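Local coordinates for protein probable uracil-DNA glycosylase (Acanthamoeba polyphaga mimivirus, PDB 5X55) that is probably a uracil-DNA glycosylase, a viral member of the UDG superfamily with a central four-stranded parallel sheet flanked by helices, at residues D288-G296 and H350-R361. Numbering follows the deposited sequence.
Sequences DDLIFVAWG and HFGKINEHLKSR
The D289 carboxylate and the H357 imidazole come from opposite directions, their planes 44° apart. H357 NE2 donates a hydrogen bond to D289 OD2 at 2.7 Å. The oxygen lies at the imidazole edge, close to the ring plane. H357 meets it on the syn side, but 34° out of the carboxylate plane. The same OD2 also forms a salt bridge with R361 NH1, at 2.6 Å, so one oxygen takes both the H357 bond and the R361 charge. The carboxylate and guanidinium planes are nearly parallel, and OD2 lies over a face of the guanidinium. The R361 chain bends at chi2, which folds the guanidinium back to D289, with CG beside OD1. H357 CE1 packs over a guanidinium face.

I291 runs past H357 in the opposite direction, its CG1 3.6 Å from H357 CD2. The extended end of I291 carries CD1 to L358 CD2, at 3.8 Å, and to I354 CG2. Helix 350-360 lies antiparallel to strand 291-295, an inner strand of the four-stranded parallel sheet of the UDG fold, and packs on one side of that sheet. Alternate residues I291, V293 and W295 face the helix. V293 and I354 cross at about a right angle, with V293 CG2 4.0 Å from I354 CD1.

At the other end of the strand, W295 directs the edge of its five-membered ring at the face of H350. This is a T-shaped pair, with centroids 4.5 Å apart and planes at 83°. H350 NE2 is hydrogen-bonded to the backbone O of F345, which helps fix the imidazole. The six-membered side of the indole reaches F351, where CZ meets W295 CH2 at 3.9 Å, in the indole plane. I224 of helix 219-230 touches both W295 and F351.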
# COMPACT_ATOMS: atom_id res chain seq x y z
N ASP A 288 10.66 8.02 -13.75
CA ASP A 288 10.12 7.67 -15.04
C ASP A 288 9.88 6.18 -15.17
O ASP A 288 10.56 5.36 -14.53
CB ASP A 288 11.02 8.16 -16.15
CG ASP A 288 11.01 9.68 -16.27
OD1 ASP A 288 12.00 10.26 -16.77
OD2 ASP A 288 10.01 10.31 -15.85
N ASP A 289 8.86 5.86 -15.96
CA ASP A 289 8.62 4.49 -16.37
C ASP A 289 8.37 3.59 -15.15
O ASP A 289 8.93 2.49 -15.03
CB ASP A 289 9.81 3.99 -17.19
CG ASP A 289 9.52 2.70 -17.90
OD1 ASP A 289 10.38 1.80 -17.82
OD2 ASP A 289 8.44 2.60 -18.53
N LEU A 290 7.59 4.09 -14.20
CA LEU A 290 7.12 3.24 -13.12
C LEU A 290 5.98 2.39 -13.64
O LEU A 290 5.36 2.70 -14.66
CB LEU A 290 6.65 4.07 -11.92
CG LEU A 290 7.66 5.06 -11.35
CD1 LEU A 290 7.08 5.76 -10.12
CD2 LEU A 290 8.97 4.39 -11.01
N ILE A 291 5.69 1.31 -12.92
CA ILE A 291 4.52 0.49 -13.23
C ILE A 291 3.48 0.70 -12.13
O ILE A 291 3.77 0.48 -10.95
CB ILE A 291 4.89 -0.98 -13.37
CG1 ILE A 291 5.96 -1.12 -14.46
CG2 ILE A 291 3.64 -1.79 -13.69
CD1 ILE A 291 6.73 -2.42 -14.43
N PHE A 292 2.28 1.12 -12.53
CA PHE A 292 1.15 1.29 -11.63
C PHE A 292 0.14 0.17 -11.88
O PHE A 292 -0.30 -0.04 -13.02
CB PHE A 292 0.47 2.66 -11.82
CG PHE A 292 1.25 3.80 -11.23
CD1 PHE A 292 2.30 4.37 -11.93
CD2 PHE A 292 0.94 4.29 -9.96
CE1 PHE A 292 3.04 5.42 -11.39
CE2 PHE A 292 1.68 5.34 -9.39
CZ PHE A 292 2.74 5.90 -10.11
N VAL A 293 -0.20 -0.55 -10.81
CA VAL A 293 -1.16 -1.64 -10.85
C VAL A 293 -2.43 -1.17 -10.16
O VAL A 293 -2.40 -0.85 -8.96
CB VAL A 293 -0.59 -2.90 -10.18
CG1 VAL A 293 -1.61 -3.99 -10.18
CG2 VAL A 293 0.66 -3.34 -10.88
N ALA A 294 -3.54 -1.13 -10.90
CA ALA A 294 -4.81 -0.61 -10.40
C ALA A 294 -5.80 -1.77 -10.26
O ALA A 294 -6.39 -2.22 -11.24
CB ALA A 294 -5.35 0.48 -11.33
N TRP A 295 -5.98 -2.24 -9.03
CA TRP A 295 -6.94 -3.29 -8.74
C TRP A 295 -8.19 -2.66 -8.10
O TRP A 295 -8.17 -2.24 -6.94
CB TRP A 295 -6.31 -4.34 -7.82
CG TRP A 295 -5.18 -5.17 -8.43
CD1 TRP A 295 -4.98 -5.47 -9.75
CD2 TRP A 295 -4.12 -5.81 -7.70
NE1 TRP A 295 -3.85 -6.27 -9.89
CE2 TRP A 295 -3.31 -6.49 -8.65
CE3 TRP A 295 -3.78 -5.88 -6.34
CZ2 TRP A 295 -2.18 -7.21 -8.28
CZ3 TRP A 295 -2.65 -6.62 -5.97
CH2 TRP A 295 -1.87 -7.27 -6.94
N GLY A 296 -9.28 -2.59 -8.87
CA GLY A 296 -10.50 -1.97 -8.41
C GLY A 296 -10.62 -0.51 -8.85
O GLY A 296 -9.67 0.13 -9.31
N HIS A 350 -1.21 -10.24 -14.18
CA HIS A 350 -0.67 -8.99 -13.65
C HIS A 350 0.85 -9.03 -13.57
O HIS A 350 1.54 -8.11 -14.03
CB HIS A 350 -1.24 -8.71 -12.27
CG HIS A 350 -2.72 -8.89 -12.20
ND1 HIS A 350 -3.61 -7.87 -12.48
CD2 HIS A 350 -3.48 -9.97 -11.90
CE1 HIS A 350 -4.84 -8.32 -12.36
NE2 HIS A 350 -4.79 -9.59 -12.00
N PHE A 351 1.39 -10.10 -12.98
CA PHE A 351 2.82 -10.16 -12.70
C PHE A 351 3.61 -10.53 -13.94
O PHE A 351 4.76 -10.10 -14.07
CB PHE A 351 3.04 -11.14 -11.54
CG PHE A 351 2.27 -10.74 -10.31
CD1 PHE A 351 2.82 -9.85 -9.39
CD2 PHE A 351 0.97 -11.20 -10.11
CE1 PHE A 351 2.09 -9.45 -8.27
CE2 PHE A 351 0.24 -10.82 -8.98
CZ PHE A 351 0.79 -9.93 -8.07
N GLY A 352 3.01 -11.30 -14.85
CA GLY A 352 3.61 -11.46 -16.16
C GLY A 352 3.74 -10.14 -16.89
O GLY A 352 4.76 -9.86 -17.51
N LYS A 353 2.71 -9.29 -16.80
CA LYS A 353 2.79 -7.98 -17.44
C LYS A 353 3.86 -7.10 -16.79
O LYS A 353 4.60 -6.40 -17.49
CB LYS A 353 1.41 -7.30 -17.40
CG LYS A 353 0.38 -8.11 -18.12
CD LYS A 353 -0.61 -7.27 -18.90
CE LYS A 353 -1.61 -6.59 -17.99
NZ LYS A 353 -2.75 -6.01 -18.78
N ILE A 354 3.96 -7.12 -15.45
CA ILE A 354 5.04 -6.40 -14.78
C ILE A 354 6.39 -6.89 -15.28
O ILE A 354 7.31 -6.10 -15.56
CB ILE A 354 4.93 -6.54 -13.26
CG1 ILE A 354 3.69 -5.83 -12.73
CG2 ILE A 354 6.21 -6.03 -12.59
CD1 ILE A 354 3.30 -6.25 -11.31
N ASN A 355 6.54 -8.21 -15.37
CA ASN A 355 7.80 -8.81 -15.80
C ASN A 355 8.17 -8.34 -17.19
O ASN A 355 9.32 -7.95 -17.45
CB ASN A 355 7.67 -10.33 -15.80
CG ASN A 355 7.70 -10.91 -14.41
OD1 ASN A 355 8.07 -10.24 -13.44
ND2 ASN A 355 7.35 -12.20 -14.31
N GLU A 356 7.22 -8.41 -18.12
CA GLU A 356 7.52 -8.06 -19.49
C GLU A 356 7.88 -6.59 -19.61
O GLU A 356 8.80 -6.24 -20.35
CB GLU A 356 6.35 -8.42 -20.41
CG GLU A 356 6.09 -9.93 -20.49
CD GLU A 356 7.37 -10.76 -20.61
OE1 GLU A 356 8.13 -10.57 -21.59
OE2 GLU A 356 7.62 -11.61 -19.72
N HIS A 357 7.19 -5.71 -18.87
CA HIS A 357 7.52 -4.29 -18.97
C HIS A 357 8.91 -4.00 -18.40
O HIS A 357 9.71 -3.28 -19.03
CB HIS A 357 6.47 -3.44 -18.27
CG HIS A 357 6.65 -1.97 -18.48
ND1 HIS A 357 6.15 -1.30 -19.58
CD2 HIS A 357 7.32 -1.04 -17.75
CE1 HIS A 357 6.48 -0.03 -19.51
NE2 HIS A 357 7.18 0.16 -18.40
N LEU A 358 9.23 -4.57 -17.24
CA LEU A 358 10.57 -4.38 -16.69
C LEU A 358 11.63 -4.89 -17.65
O LEU A 358 12.67 -4.25 -17.86
CB LEU A 358 10.70 -5.08 -15.33
CG LEU A 358 9.95 -4.44 -14.17
CD1 LEU A 358 10.07 -5.28 -12.87
CD2 LEU A 358 10.45 -3.03 -13.94
N LYS A 359 11.39 -6.06 -18.24
CA LYS A 359 12.37 -6.65 -19.14
C LYS A 359 12.50 -5.81 -20.41
O LYS A 359 13.60 -5.66 -20.94
CB LYS A 359 11.98 -8.09 -19.45
CG LYS A 359 12.62 -8.72 -20.66
CD LYS A 359 12.26 -10.20 -20.74
CE LYS A 359 11.95 -10.64 -22.17
NZ LYS A 359 13.14 -10.56 -23.08
N SER A 360 11.40 -5.22 -20.87
CA SER A 360 11.46 -4.39 -22.06
C SER A 360 12.18 -3.07 -21.79
O SER A 360 12.59 -2.41 -22.74
CB SER A 360 10.06 -4.13 -22.63
OG SER A 360 9.38 -3.09 -21.95
N ARG A 361 12.35 -2.69 -20.52
CA ARG A 361 13.20 -1.54 -20.21
C ARG A 361 14.51 -1.95 -19.52
O ARG A 361 15.11 -1.15 -18.81
CB ARG A 361 12.45 -0.53 -19.35
CG ARG A 361 11.03 -0.29 -19.83
CD ARG A 361 11.00 0.54 -21.10
NE ARG A 361 9.65 0.65 -21.67
CZ ARG A 361 8.88 1.73 -21.59
NH1 ARG A 361 9.32 2.82 -20.95
NH2 ARG A 361 7.68 1.74 -22.16